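Local coordinates for endo-b-1,4-glucanase (Nasutitermes takasagoensis, PDB 1KSC), which probably catalyses the endohydrolysis of (1->4)-beta-D-glucosidic linkages in cellulose, lichenin and cereal beta-D-glucans as a calcium-binding family 9 glycoside hydrolase, at residues F61-A66 with L251-K256; P147-A152 with A209-E214; E214-A219 with S258-L263; P355-H360 with D403-Y408. One frame throughout, in Å; residues are numbered along the deposited sequence.

Overall arrangement
Contacts 1, 2 and 3 lie together in the buried part of a mainly helical fold, while contact 4 stands well apart, its centre about 34 Å from that of contact 3. The first three converge on one calcium ion: contact 2 holds most of its protein ligands, contact 1 adds a backbone carbonyl, and contact 3 shares Glu214 with contact 2 and carries on along the same helix, 212-226. Lys256 of contact 1 ties them further by bonding to Glu214. Moving away from the metal, the chemistry becomes plain apolar packing in contact 3. Contact 4, partly buried and made of loops, relies instead on hydrogen bonds and a salt bridge at the predicted active site.

Contact 1: F61-A66 with L251-K256; sequences FGFPMA and LNWDSK. With CA (calcium ion), chain B.
The backbone carbonyl oxygen of Trp253 lies over one face of the Phe63 ring, toward the rim, 3.4 Å from Phe63 CZ. This buried meeting joins the start of helix 62-78, in the (alpha/alpha)6 barrel of family 9 glycoside hydrolases, to the calcium-binding loop ahead of helix 257-268. Phe63 CG stands anti to the backbone N (chi1 -167°), which carries the ring out from the helix to the loop. There its CD2 and CE2 come up to the benzo side of the Trp253 indole, CD2 lying 3.6 Å from CE3; the two ring planes are nearly perpendicular, at 86°. One residue on, Pro64 CB packs on Trp253 CB at 4.2 Å. Lys256, on a chain bent at three torsions, brings NZ obliquely to 3.8 Å from Phe63 CZ, and NZ donates to Trp253 O at 2.9 Å from well above the carbonyl plane. That ammonium also bonds to Glu214 and forms a salt bridge with Glu154, so its buried charge is probably well compensated. An Asx turn is present in the loop: Asn252 OD1 accepts from Asp254 N in the carbonyl plane and from Ser255 N above it. Asp254 gives its backbone O to the calcium at 2.4 Å, while its carboxylate OD2, which also accepts from Ala209 N, takes a 2.6 Å hydrogen bond from water 1, itself a ligand of the ion.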
loop_
_atom_site.group_PDB
_atom_site.type_symbol
_atom_site.label_atom_id
_atom_site.label_comp_id
_atom_site.label_asym_id
_atom_site.label_seq_id
_atom_site.Cartn_x
_atom_site.Cartn_y
_atom_site.Cartn_z
ATOM N N PHE A 61 2.679 -7.372 8.172
ATOM C CA PHE A 61 1.617 -6.599 8.824
ATOM C C PHE A 61 0.401 -6.533 7.895
ATOM O O PHE A 61 0.381 -5.774 6.921
ATOM C CB PHE A 61 2.105 -5.176 9.151
ATOM C CG PHE A 61 3.010 -5.093 10.361
ATOM C CD1 PHE A 61 2.518 -5.369 11.635
ATOM C CD2 PHE A 61 4.346 -4.712 10.229
ATOM C CE1 PHE A 61 3.340 -5.265 12.761
ATOM C CE2 PHE A 61 5.180 -4.604 11.351
ATOM C CZ PHE A 61 4.671 -4.882 12.617
ATOM N N GLY A 62 -0.612 -7.331 8.218
ATOM C CA GLY A 62 -1.811 -7.412 7.402
ATOM C C GLY A 62 -2.614 -6.170 7.070
ATOM O O GLY A 62 -3.199 -6.091 5.994
ATOM N N PHE A 63 -2.665 -5.202 7.975
ATOM C CA PHE A 63 -3.458 -4.006 7.722
ATOM C C PHE A 63 -2.855 -3.179 6.582
ATOM O O PHE A 63 -3.520 -2.932 5.573
ATOM C CB PHE A 63 -3.600 -3.193 9.022
ATOM C CG PHE A 63 -4.653 -2.109 8.968
ATOM C CD1 PHE A 63 -5.813 -2.265 8.207
ATOM C CD2 PHE A 63 -4.496 -0.944 9.717
ATOM C CE1 PHE A 63 -6.804 -1.269 8.192
ATOM C CE2 PHE A 63 -5.477 0.054 9.712
ATOM C CZ PHE A 63 -6.633 -0.107 8.949
ATOM N N PRO A 64 -1.591 -2.745 6.714
ATOM C CA PRO A 64 -1.052 -1.967 5.599
ATOM C C PRO A 64 -0.864 -2.811 4.335
ATOM O O PRO A 64 -0.876 -2.272 3.232
ATOM C CB PRO A 64 0.269 -1.416 6.157
ATOM C CG PRO A 64 0.658 -2.428 7.204
ATOM C CD PRO A 64 -0.665 -2.737 7.863
ATOM N N MET A 65 -0.699 -4.127 4.489
ATOM C CA MET A 65 -0.520 -4.985 3.312
ATOM C C MET A 65 -1.813 -5.023 2.501
ATOM O O MET A 65 -1.778 -4.996 1.275
ATOM C CB MET A 65 -0.124 -6.414 3.703
ATOM C CG MET A 65 0.522 -7.171 2.541
ATOM S SD MET A 65 0.594 -8.957 2.738
ATOM C CE MET A 65 1.343 -9.084 4.374
ATOM N N ALA A 66 -2.950 -5.088 3.190
ATOM C CA ALA A 66 -4.246 -5.106 2.516
ATOM C C ALA A 66 -4.494 -3.756 1.847
ATOM O O ALA A 66 -4.947 -3.693 0.706
ATOM C CB ALA A 66 -5.357 -5.413 3.517
ATOM N N LEU A 251 -6.082 9.974 2.497
ATOM C CA LEU A 251 -6.051 8.567 2.117
ATOM C C LEU A 251 -4.697 7.988 2.487
ATOM O O LEU A 251 -3.659 8.497 2.067
ATOM C CB LEU A 251 -6.263 8.388 0.612
ATOM C CG LEU A 251 -6.061 6.941 0.135
ATOM C CD1 LEU A 251 -7.119 6.044 0.751
ATOM C CD2 LEU A 251 -6.122 6.881 -1.380
ATOM N N ASN A 252 -4.717 6.931 3.287
ATOM C CA ASN A 252 -3.504 6.240 3.708
ATOM C C ASN A 252 -3.927 4.936 4.372
ATOM O O ASN A 252 -5.121 4.686 4.525
ATOM C CB ASN A 252 -2.675 7.112 4.660
ATOM C CG ASN A 252 -3.459 7.579 5.858
ATOM O OD1 ASN A 252 -3.881 6.777 6.688
ATOM N ND2 ASN A 252 -3.656 8.890 5.961
ATOM N N TRP A 253 -2.963 4.108 4.765
ATOM C CA TRP A 253 -3.282 2.816 5.371
ATOM C C TRP A 253 -4.237 2.867 6.562
ATOM O O TRP A 253 -4.944 1.896 6.834
ATOM C CB TRP A 253 -2.001 2.089 5.800
ATOM C CG TRP A 253 -1.254 2.772 6.902
ATOM C CD1 TRP A 253 -0.227 3.659 6.768
ATOM C CD2 TRP A 253 -1.499 2.651 8.311
ATOM N NE1 TRP A 253 0.182 4.104 8.004
ATOM C CE2 TRP A 253 -0.581 3.501 8.969
ATOM C CE3 TRP A 253 -2.404 1.909 9.080
ATOM C CZ2 TRP A 253 -0.544 3.634 10.363
ATOM C CZ3 TRP A 253 -2.368 2.041 10.468
ATOM C CH2 TRP A 253 -1.442 2.898 11.093
ATOM N N ASP A 254 -4.261 3.997 7.261
ATOM C CA ASP A 254 -5.100 4.161 8.443
ATOM C C ASP A 254 -6.470 4.767 8.137
ATOM O O ASP A 254 -7.485 4.334 8.692
ATOM C CB ASP A 254 -4.364 5.046 9.457
ATOM C CG ASP A 254 -4.951 4.966 10.852
ATOM O OD1 ASP A 254 -4.558 5.799 11.699
ATOM O OD2 ASP A 254 -5.784 4.076 11.115
ATOM N N SER A 255 -6.500 5.761 7.255
ATOM C CA SER A 255 -7.746 6.435 6.902
ATOM C C SER A 255 -8.125 6.267 5.433
ATOM O O SER A 255 -7.318 6.520 4.538
ATOM C CB SER A 255 -7.637 7.925 7.229
ATOM O OG SER A 255 -8.820 8.610 6.861
ATOM N N LYS A 256 -9.366 5.856 5.193
ATOM C CA LYS A 256 -9.845 5.644 3.831
ATOM C C LYS A 256 -10.829 6.733 3.407
ATOM O O LYS A 256 -11.356 6.704 2.297
ATOM C CB LYS A 256 -10.526 4.275 3.738
ATOM C CG LYS A 256 -9.747 3.154 4.424
ATOM C CD LYS A 256 -8.407 2.910 3.739
ATOM C CE LYS A 256 -7.302 2.622 4.744
ATOM N NZ LYS A 256 -7.563 1.424 5.590
HETATM CA CA CA B . -9.616 3.493 9.472
HETATM O O HOH W 1 -7.845 2.488 10.806
HETATM O O HOH W 2 -9.166 5.660 10.522
#

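Contact 2: P147-A152 with A209-E214; sequences PGSDLA and ADYRDE. With CA (calcium ion), chain B.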
loop_
_atom_site.group_PDB
_atom_site.type_symbol
_atom_site.label_atom_id
_atom_site.label_comp_id
_atom_site.label_asym_id
_atom_site.label_seq_id
_atom_site.Cartn_x
_atom_site.Cartn_y
_atom_site.Cartn_z
ATOM N N PRO A 147 -12.383 -9.359 17.399
ATOM C CA PRO A 147 -12.686 -8.721 16.115
ATOM C C PRO A 147 -11.631 -7.796 15.518
ATOM O O PRO A 147 -10.703 -7.351 16.194
ATOM C CB PRO A 147 -13.998 -7.998 16.399
ATOM C CG PRO A 147 -13.834 -7.588 17.823
ATOM C CD PRO A 147 -13.269 -8.840 18.458
ATOM N N GLY A 148 -11.798 -7.524 14.227
ATOM C CA GLY A 148 -10.891 -6.648 13.510
ATOM C C GLY A 148 -11.590 -6.141 12.264
ATOM O O GLY A 148 -11.238 -6.524 11.143
ATOM N N SER A 149 -12.592 -5.284 12.464
ATOM C CA SER A 149 -13.377 -4.716 11.368
ATOM C C SER A 149 -12.526 -3.972 10.351
ATOM O O SER A 149 -12.799 -4.016 9.147
ATOM C CB SER A 149 -14.441 -3.766 11.920
ATOM O OG SER A 149 -15.290 -4.436 12.834
ATOM N N ASP A 150 -11.508 -3.271 10.841
ATOM C CA ASP A 150 -10.612 -2.522 9.974
ATOM C C ASP A 150 -9.767 -3.467 9.122
ATOM O O ASP A 150 -9.710 -3.324 7.901
ATOM C CB ASP A 150 -9.704 -1.610 10.806
ATOM C CG ASP A 150 -9.427 -2.161 12.195
ATOM O OD1 ASP A 150 -9.355 -3.395 12.360
ATOM O OD2 ASP A 150 -9.266 -1.349 13.132
ATOM N N LEU A 151 -9.122 -4.437 9.765
ATOM C CA LEU A 151 -8.293 -5.402 9.044
ATOM C C LEU A 151 -9.112 -6.268 8.083
ATOM O O LEU A 151 -8.741 -6.432 6.918
ATOM C CB LEU A 151 -7.541 -6.306 10.028
ATOM C CG LEU A 151 -6.720 -7.462 9.431
ATOM C CD1 LEU A 151 -5.612 -6.917 8.541
ATOM C CD2 LEU A 151 -6.129 -8.302 10.544
ATOM N N ALA A 152 -10.218 -6.830 8.569
ATOM C CA ALA A 152 -11.064 -7.673 7.726
ATOM C C ALA A 152 -11.705 -6.847 6.617
ATOM O O ALA A 152 -11.841 -7.311 5.477
ATOM C CB ALA A 152 -12.146 -8.346 8.571
ATOM N N ALA A 209 -6.879 3.758 13.986
ATOM C CA ALA A 209 -7.496 4.914 14.631
ATOM C C ALA A 209 -9.009 4.743 14.714
ATOM O O ALA A 209 -9.636 5.147 15.693
ATOM C CB ALA A 209 -7.158 6.187 13.862
ATOM N N ASP A 210 -9.589 4.142 13.679
ATOM C CA ASP A 210 -11.032 3.927 13.616
ATOM C C ASP A 210 -11.295 2.886 12.527
ATOM O O ASP A 210 -10.620 2.879 11.498
ATOM C CB ASP A 210 -11.718 5.252 13.272
ATOM C CG ASP A 210 -13.168 5.302 13.714
ATOM O OD1 ASP A 210 -13.581 6.355 14.246
ATOM O OD2 ASP A 210 -13.896 4.309 13.527
ATOM N N TYR A 211 -12.262 2.001 12.753
ATOM C CA TYR A 211 -12.577 0.965 11.769
ATOM C C TYR A 211 -13.806 1.300 10.934
ATOM O O TYR A 211 -14.093 0.635 9.943
ATOM C CB TYR A 211 -12.794 -0.387 12.465
ATOM C CG TYR A 211 -13.935 -0.404 13.466
ATOM C CD1 TYR A 211 -15.268 -0.337 13.046
ATOM C CD2 TYR A 211 -13.683 -0.469 14.835
ATOM C CE1 TYR A 211 -16.318 -0.335 13.968
ATOM C CE2 TYR A 211 -14.722 -0.467 15.763
ATOM C CZ TYR A 211 -16.034 -0.399 15.323
ATOM O OH TYR A 211 -17.058 -0.383 16.243
ATOM N N ARG A 212 -14.532 2.339 11.326
ATOM C CA ARG A 212 -15.745 2.710 10.610
ATOM C C ARG A 212 -15.548 3.046 9.137
ATOM O O ARG A 212 -16.370 2.668 8.299
ATOM C CB ARG A 212 -16.438 3.863 11.337
ATOM C CG ARG A 212 -17.058 3.431 12.654
ATOM C CD ARG A 212 -17.685 4.603 13.379
ATOM N NE ARG A 212 -16.679 5.565 13.809
ATOM C CZ ARG A 212 -16.958 6.774 14.284
ATOM N NH1 ARG A 212 -18.219 7.172 14.388
ATOM N NH2 ARG A 212 -15.976 7.586 14.656
ATOM N N ASP A 213 -14.463 3.738 8.806
ATOM C CA ASP A 213 -14.220 4.084 7.412
ATOM C C ASP A 213 -13.945 2.845 6.561
ATOM O O ASP A 213 -14.341 2.796 5.397
ATOM C CB ASP A 213 -13.075 5.107 7.289
ATOM C CG ASP A 213 -11.847 4.729 8.093
ATOM O OD1 ASP A 213 -11.979 4.423 9.297
ATOM O OD2 ASP A 213 -10.734 4.761 7.524
ATOM N N GLU A 214 -13.282 1.841 7.134
ATOM C CA GLU A 214 -13.002 0.612 6.391
ATOM C C GLU A 214 -14.288 -0.140 6.063
ATOM O O GLU A 214 -14.376 -0.810 5.033
ATOM C CB GLU A 214 -12.075 -0.325 7.176
ATOM C CG GLU A 214 -10.586 0.024 7.122
ATOM C CD GLU A 214 -10.230 1.231 7.967
ATOM O OE1 GLU A 214 -10.993 1.545 8.903
ATOM O OE2 GLU A 214 -9.177 1.856 7.712
HETATM CA CA CA B . -9.616 3.493 9.472
HETATM O O HOH W 1 -7.845 2.488 10.806
HETATM O O HOH W 2 -9.166 5.660 10.522
#
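Ser149 and Asp150, at the start of helix 149-165, lie against Tyr211 and Glu214 through van der Waals contacts, with no polar bond between the two segments. Ser149 CB meets the Tyr211 ring 3.7 Å from CD1, with OG over one face toward the rim; that hydroxyl bonds to Ala188 O. Asp150 CB touches Tyr211 CB at 3.7 Å, and the Asp150 carboxylate and the phenol ring are turned 87° apart. With Tyr211 CG between the backbone N and the carbonyl carbon (chi1 61°), the near side of the ring, CG and CD1, passes Ser149 CB while its far end leads away from the helix. Farther along, Glu214 CG passes 3.5 Å from Asp150 O. These residues join the N-terminal ends of helices 149-165 and 212-226 of the (alpha/alpha)6 barrel, and the second of those ends carries the calcium site. Glu214, bent at chi2, grips the ion with both carboxylate oxygens, OE2 at 2.4 Å and also bonded to Lys256; Asp213 binds with both of its own, and Asp210 gives its backbone O at 2.3 Å. Two waters and Asp254 O bring the coordination to eight. In the next shell, Asp210 turns its carboxylate away from the metal: OD2 accepts from Arg212 N, capping the helix, and Arg212 grips the carboxylate side-on, NH2 to OD1 at 2.7 Å and NE to OD2, both in the guanidinium plane. Asp150 is fixed in turn by Ser208 OG at OD2 and by the backbone N atoms of Leu151 and Tyr195 at OD1.

Contact 3: E214-A219 with S258-L263; sequences ELVWAA and SGVQVL. With CA (calcium ion), chain B.
Apolar helix-to-helix packing joins Val216 and Trp217 of helix 212-226 to Gly259, Val260 and Leu263 of helix 257-268, buried between helices of the (alpha/alpha)6 barrel and just beyond the calcium site. The two segments run in roughly the same direction, their axes 9.4 Å apart at closest and crossing at 34°. Trp217 does most of the reaching. With CG anti to the backbone N (chi1 179°), the indole reaches across to the partner helix until CZ3 comes within 3.3 Å of Gly259 C. Glycine has no side chain to intervene, and the ring settles directly against the main chain, with Val260 N 3.6 Å from the same CZ3. Leu263, one turn farther on, sends CD1 to within 4.0 Å of CZ3. Val260 divides its two methyls between neighbours: CG2 lies 3.8 Å from Trp217 CB, while CG1, anti to the backbone N, meets Val216 CG1 at 3.5 Å, the two valines crossing at about a right angle. The polar edge of the indole is used outside the pair, as NE1 donates to Glu154 of helix 149-165; this bond leaves the buried N-H satisfied and fixes the turn of the ring. Glu214, a calcium ligand, precedes Val216 and Trp217 by two and three residues. Trp74 of helix 62-78 and Trp221 make edge-to-face pairs with Trp217, and helix 229-242 presses on both partners, Leu238 against Val216 and Tyr239 against Val260, while helix 271-286 lies against Val262 of helix 257-268.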
loop_
_atom_site.group_PDB
_atom_site.type_symbol
_atom_site.label_atom_id
_atom_site.label_comp_id
_atom_site.label_asym_id
_atom_site.label_seq_id
_atom_site.Cartn_x
_atom_site.Cartn_y
_atom_site.Cartn_z
ATOM N N GLU A 214 -13.282 1.841 7.134
ATOM C CA GLU A 214 -13.002 0.612 6.391
ATOM C C GLU A 214 -14.288 -0.140 6.063
ATOM O O GLU A 214 -14.376 -0.810 5.033
ATOM C CB GLU A 214 -12.075 -0.325 7.176
ATOM C CG GLU A 214 -10.586 0.024 7.122
ATOM C CD GLU A 214 -10.230 1.231 7.967
ATOM O OE1 GLU A 214 -10.993 1.545 8.903
ATOM O OE2 GLU A 214 -9.177 1.856 7.712
ATOM N N LEU A 215 -15.282 -0.050 6.940
ATOM C CA LEU A 215 -16.544 -0.742 6.683
ATOM C C LEU A 215 -17.230 -0.146 5.457
ATOM O O LEU A 215 -17.757 -0.875 4.616
ATOM C CB LEU A 215 -17.468 -0.662 7.907
ATOM C CG LEU A 215 -17.059 -1.503 9.127
ATOM C CD1 LEU A 215 -18.028 -1.250 10.272
ATOM C CD2 LEU A 215 -17.045 -2.985 8.763
ATOM N N VAL A 216 -17.213 1.179 5.347
ATOM C CA VAL A 216 -17.829 1.840 4.201
ATOM C C VAL A 216 -17.000 1.545 2.948
ATOM O O VAL A 216 -17.545 1.273 1.878
ATOM C CB VAL A 216 -17.903 3.369 4.409
ATOM C CG1 VAL A 216 -18.656 4.009 3.262
ATOM C CG2 VAL A 216 -18.584 3.685 5.742
ATOM N N TRP A 217 -15.679 1.608 3.104
ATOM C CA TRP A 217 -14.714 1.348 2.031
ATOM C C TRP A 217 -14.962 -0.048 1.459
ATOM O O TRP A 217 -15.070 -0.227 0.244
ATOM C CB TRP A 217 -13.301 1.459 2.631
ATOM C CG TRP A 217 -12.094 1.217 1.737
ATOM C CD1 TRP A 217 -11.089 0.315 1.968
ATOM C CD2 TRP A 217 -11.675 1.990 0.599
ATOM N NE1 TRP A 217 -10.071 0.487 1.059
ATOM C CE2 TRP A 217 -10.403 1.506 0.208
ATOM C CE3 TRP A 217 -12.246 3.047 -0.123
ATOM C CZ2 TRP A 217 -9.692 2.044 -0.872
ATOM C CZ3 TRP A 217 -11.538 3.584 -1.199
ATOM C CH2 TRP A 217 -10.274 3.080 -1.561
ATOM N N ALA A 218 -15.072 -1.033 2.346
ATOM C CA ALA A 218 -15.298 -2.417 1.935
ATOM C C ALA A 218 -16.638 -2.619 1.231
ATOM O O ALA A 218 -16.709 -3.294 0.193
ATOM C CB ALA A 218 -15.201 -3.341 3.149
ATOM N N ALA A 219 -17.700 -2.048 1.791
ATOM C CA ALA A 219 -19.022 -2.187 1.189
ATOM C C ALA A 219 -19.035 -1.563 -0.202
ATOM O O ALA A 219 -19.597 -2.130 -1.142
ATOM C CB ALA A 219 -20.084 -1.534 2.072
ATOM N N SER A 258 -11.013 9.904 2.108
ATOM C CA SER A 258 -11.036 10.456 0.759
ATOM C C SER A 258 -11.214 9.404 -0.326
ATOM O O SER A 258 -11.764 9.691 -1.388
ATOM C CB SER A 258 -9.770 11.270 0.503
ATOM O OG SER A 258 -9.747 12.415 1.339
ATOM N N GLY A 259 -10.744 8.189 -0.063
ATOM C CA GLY A 259 -10.902 7.124 -1.037
ATOM C C GLY A 259 -12.374 6.763 -1.118
ATOM O O GLY A 259 -12.938 6.612 -2.201
ATOM N N VAL A 260 -12.999 6.632 0.047
ATOM C CA VAL A 260 -14.417 6.299 0.133
ATOM C C VAL A 260 -15.262 7.315 -0.626
ATOM O O VAL A 260 -16.140 6.955 -1.409
ATOM C CB VAL A 260 -14.886 6.274 1.610
ATOM C CG1 VAL A 260 -16.403 6.183 1.680
ATOM C CG2 VAL A 260 -14.261 5.092 2.330
ATOM N N GLN A 261 -14.986 8.592 -0.389
ATOM C CA GLN A 261 -15.736 9.660 -1.029
ATOM C C GLN A 261 -15.572 9.730 -2.541
ATOM O O GLN A 261 -16.556 9.864 -3.266
ATOM C CB GLN A 261 -15.367 10.991 -0.373
ATOM C CG GLN A 261 -15.875 11.077 1.057
ATOM C CD GLN A 261 -15.182 12.142 1.883
ATOM O OE1 GLN A 261 -15.626 12.469 2.985
ATOM N NE2 GLN A 261 -14.086 12.676 1.368
ATOM N N VAL A 262 -14.342 9.632 -3.030
ATOM C CA VAL A 262 -14.138 9.696 -4.466
ATOM C C VAL A 262 -14.673 8.423 -5.125
ATOM O O VAL A 262 -15.141 8.452 -6.264
ATOM C CB VAL A 262 -12.632 9.926 -4.813
ATOM C CG1 VAL A 262 -11.846 8.631 -4.691
ATOM C CG2 VAL A 262 -12.506 10.534 -6.199
ATOM N N LEU A 263 -14.634 7.309 -4.398
ATOM C CA LEU A 263 -15.132 6.042 -4.928
ATOM C C LEU A 263 -16.661 6.083 -5.021
ATOM O O LEU A 263 -17.243 5.707 -6.039
ATOM C CB LEU A 263 -14.712 4.880 -4.019
ATOM C CG LEU A 263 -14.499 3.488 -4.625
ATOM C CD1 LEU A 263 -14.618 2.454 -3.511
ATOM C CD2 LEU A 263 -15.505 3.197 -5.715
HETATM CA CA CA B . -9.616 3.493 9.472
HETATM O O HOH W 1 -7.845 2.488 10.806
HETATM O O HOH W 2 -9.166 5.660 10.522
#

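Contact 4: P355-H360 with D403-Y408; sequences PTRPHH and DDRSDY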
loop_
_atom_site.group_PDB
_atom_site.type_symbol
_atom_site.label_atom_id
_atom_site.label_comp_id
_atom_site.label_asym_id
_atom_site.label_seq_id
_atom_site.Cartn_x
_atom_site.Cartn_y
_atom_site.Cartn_z
ATOM N N PRO A 355 18.525 8.274 -2.884
ATOM C CA PRO A 355 18.952 7.732 -1.594
ATOM C C PRO A 355 19.653 6.417 -1.925
ATOM O O PRO A 355 19.192 5.682 -2.803
ATOM C CB PRO A 355 17.631 7.483 -0.873
ATOM C CG PRO A 355 16.705 8.496 -1.481
ATOM C CD PRO A 355 17.061 8.417 -2.939
ATOM N N THR A 356 20.759 6.117 -1.254
ATOM C CA THR A 356 21.456 4.863 -1.516
ATOM C C THR A 356 21.547 4.018 -0.250
ATOM O O THR A 356 22.036 2.890 -0.279
ATOM C CB THR A 356 22.885 5.099 -2.066
ATOM O OG1 THR A 356 23.710 5.670 -1.046
ATOM C CG2 THR A 356 22.845 6.039 -3.257
ATOM N N ARG A 357 21.056 4.559 0.862
ATOM C CA ARG A 357 21.103 3.846 2.131
ATOM C C ARG A 357 19.724 3.707 2.785
ATOM O O ARG A 357 19.538 4.061 3.948
ATOM C CB ARG A 357 22.059 4.566 3.085
ATOM C CG ARG A 357 23.467 4.720 2.523
ATOM C CD ARG A 357 24.334 5.592 3.419
ATOM N NE ARG A 357 25.728 5.630 2.977
ATOM C CZ ARG A 357 26.164 6.279 1.902
ATOM N NH1 ARG A 357 27.454 6.248 1.590
ATOM N NH2 ARG A 357 25.322 6.965 1.141
ATOM N N PRO A 358 18.736 3.189 2.047
ATOM C CA PRO A 358 17.406 3.042 2.650
ATOM C C PRO A 358 17.454 2.132 3.879
ATOM O O PRO A 358 18.264 1.209 3.937
ATOM C CB PRO A 358 16.574 2.447 1.511
ATOM C CG PRO A 358 17.589 1.663 0.724
ATOM C CD PRO A 358 18.768 2.614 0.690
ATOM N N HIS A 359 16.607 2.412 4.868
ATOM C CA HIS A 359 16.532 1.611 6.094
ATOM C C HIS A 359 15.845 0.314 5.677
ATOM O O HIS A 359 14.654 0.108 5.925
ATOM C CB HIS A 359 15.686 2.344 7.136
ATOM C CG HIS A 359 15.666 1.677 8.474
ATOM N ND1 HIS A 359 16.692 1.805 9.385
ATOM C CD2 HIS A 359 14.750 0.864 9.048
ATOM C CE1 HIS A 359 16.408 1.098 10.464
ATOM N NE2 HIS A 359 15.236 0.518 10.285
ATOM N N HIS A 360 16.626 -0.568 5.066
ATOM C CA HIS A 360 16.099 -1.799 4.502
ATOM C C HIS A 360 17.145 -2.913 4.626
ATOM O O HIS A 360 18.248 -2.808 4.083
ATOM C CB HIS A 360 15.763 -1.475 3.041
ATOM C CG HIS A 360 15.017 -2.545 2.317
ATOM N ND1 HIS A 360 15.644 -3.479 1.519
ATOM C CD2 HIS A 360 13.689 -2.795 2.219
ATOM C CE1 HIS A 360 14.734 -4.254 0.958
ATOM N NE2 HIS A 360 13.540 -3.860 1.367
ATOM N N ASP A 403 21.061 11.335 3.314
ATOM C CA ASP A 403 20.967 9.890 3.119
ATOM C C ASP A 403 21.619 9.203 4.323
ATOM O O ASP A 403 22.841 9.193 4.455
ATOM C CB ASP A 403 21.687 9.547 1.816
ATOM C CG ASP A 403 21.439 8.135 1.354
ATOM O OD1 ASP A 403 20.507 7.475 1.858
ATOM O OD2 ASP A 403 22.187 7.700 0.456
ATOM N N ASP A 404 20.793 8.618 5.187
ATOM C CA ASP A 404 21.264 7.986 6.419
ATOM C C ASP A 404 20.481 6.703 6.740
ATOM O O ASP A 404 19.282 6.748 7.010
ATOM C CB ASP A 404 21.126 9.032 7.538
ATOM C CG ASP A 404 21.468 8.498 8.911
ATOM O OD1 ASP A 404 22.159 7.466 9.015
ATOM O OD2 ASP A 404 21.047 9.142 9.897
ATOM N N ARG A 405 21.163 5.557 6.718
ATOM C CA ARG A 405 20.504 4.272 6.969
ATOM C C ARG A 405 19.801 4.158 8.314
ATOM O O ARG A 405 18.765 3.499 8.423
ATOM C CB ARG A 405 21.499 3.111 6.829
ATOM C CG ARG A 405 20.834 1.733 6.914
ATOM C CD ARG A 405 21.811 0.589 6.672
ATOM N NE ARG A 405 22.443 0.676 5.358
ATOM C CZ ARG A 405 23.738 0.910 5.165
ATOM N NH1 ARG A 405 24.548 1.071 6.201
ATOM N NH2 ARG A 405 24.223 0.999 3.934
ATOM N N SER A 406 20.360 4.790 9.342
ATOM C CA SER A 406 19.762 4.722 10.669
ATOM C C SER A 406 18.538 5.620 10.817
ATOM O O SER A 406 17.780 5.488 11.779
ATOM C CB SER A 406 20.793 5.095 11.740
ATOM O OG SER A 406 21.114 6.473 11.686
ATOM N N ASP A 407 18.340 6.526 9.865
ATOM C CA ASP A 407 17.208 7.442 9.924
ATOM C C ASP A 407 15.935 6.776 9.415
ATOM O O ASP A 407 15.653 6.788 8.215
ATOM C CB ASP A 407 17.496 8.694 9.093
ATOM C CG ASP A 407 16.574 9.846 9.441
ATOM O OD1 ASP A 407 15.372 9.599 9.662
ATOM O OD2 ASP A 407 17.051 10.999 9.490
ATOM N N TYR A 408 15.166 6.202 10.333
ATOM C CA TYR A 408 13.927 5.529 9.971
ATOM C C TYR A 408 12.764 6.479 9.721
ATOM O O TYR A 408 11.610 6.057 9.625
ATOM C CB TYR A 408 13.561 4.479 11.026
ATOM C CG TYR A 408 13.759 4.913 12.461
ATOM C CD1 TYR A 408 12.850 5.761 13.090
ATOM C CD2 TYR A 408 14.854 4.459 13.195
ATOM C CE1 TYR A 408 13.025 6.145 14.423
ATOM C CE2 TYR A 408 15.039 4.836 14.522
ATOM C CZ TYR A 408 14.123 5.677 15.131
ATOM O OH TYR A 408 14.305 6.045 16.446
#
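Pro355 CA lies 5.6 Å from Asp403 CA and His359 CA 4.9 Å from Arg405 CA, as two irregular loops run in the same sense and the second bends through a type I turn from Asp404 to Asp407. Asp403 enters the other loop with CG anti to its own N (chi1 -169°), and its carboxylate is gripped from several directions. OD2 accepts three bonds: from Thr356 N at 2.7 Å, on the syn side but tilted from the carboxylate plane, from Thr356 OG1 nearly in line with the C-O bond, and from Arg357 NH2, which reaches it from above that plane in a 3.3 Å salt bridge. OD1 uses its syn lone pair for Arg357 N and also accepts from Asn411 ND2. Arg357 runs extended from CG to NE and places its NH1 on Pro380 O, while its CB lies over one face of the Arg405 guanidinium. Arg405 turns at chi3 to deliver that buried group to the carbonyls of Phe377, Ser379 and Asp381 and to Asn383 OD1. Its own carbonyl O receives His359 ND1 at 2.8 Å, in the imidazole plane. Tyr408 CB makes a CH-pi contact over the centre of the His359 ring, 4.2 Å from the centroid. Asp403 is a predicted active-site residue, and His359 lies close to Glu412, another. With five donors directed at its two oxygens, the Asp403 carboxylate is held in a set orientation, and the ND1 bond likewise fixes the imidazole beside Glu412.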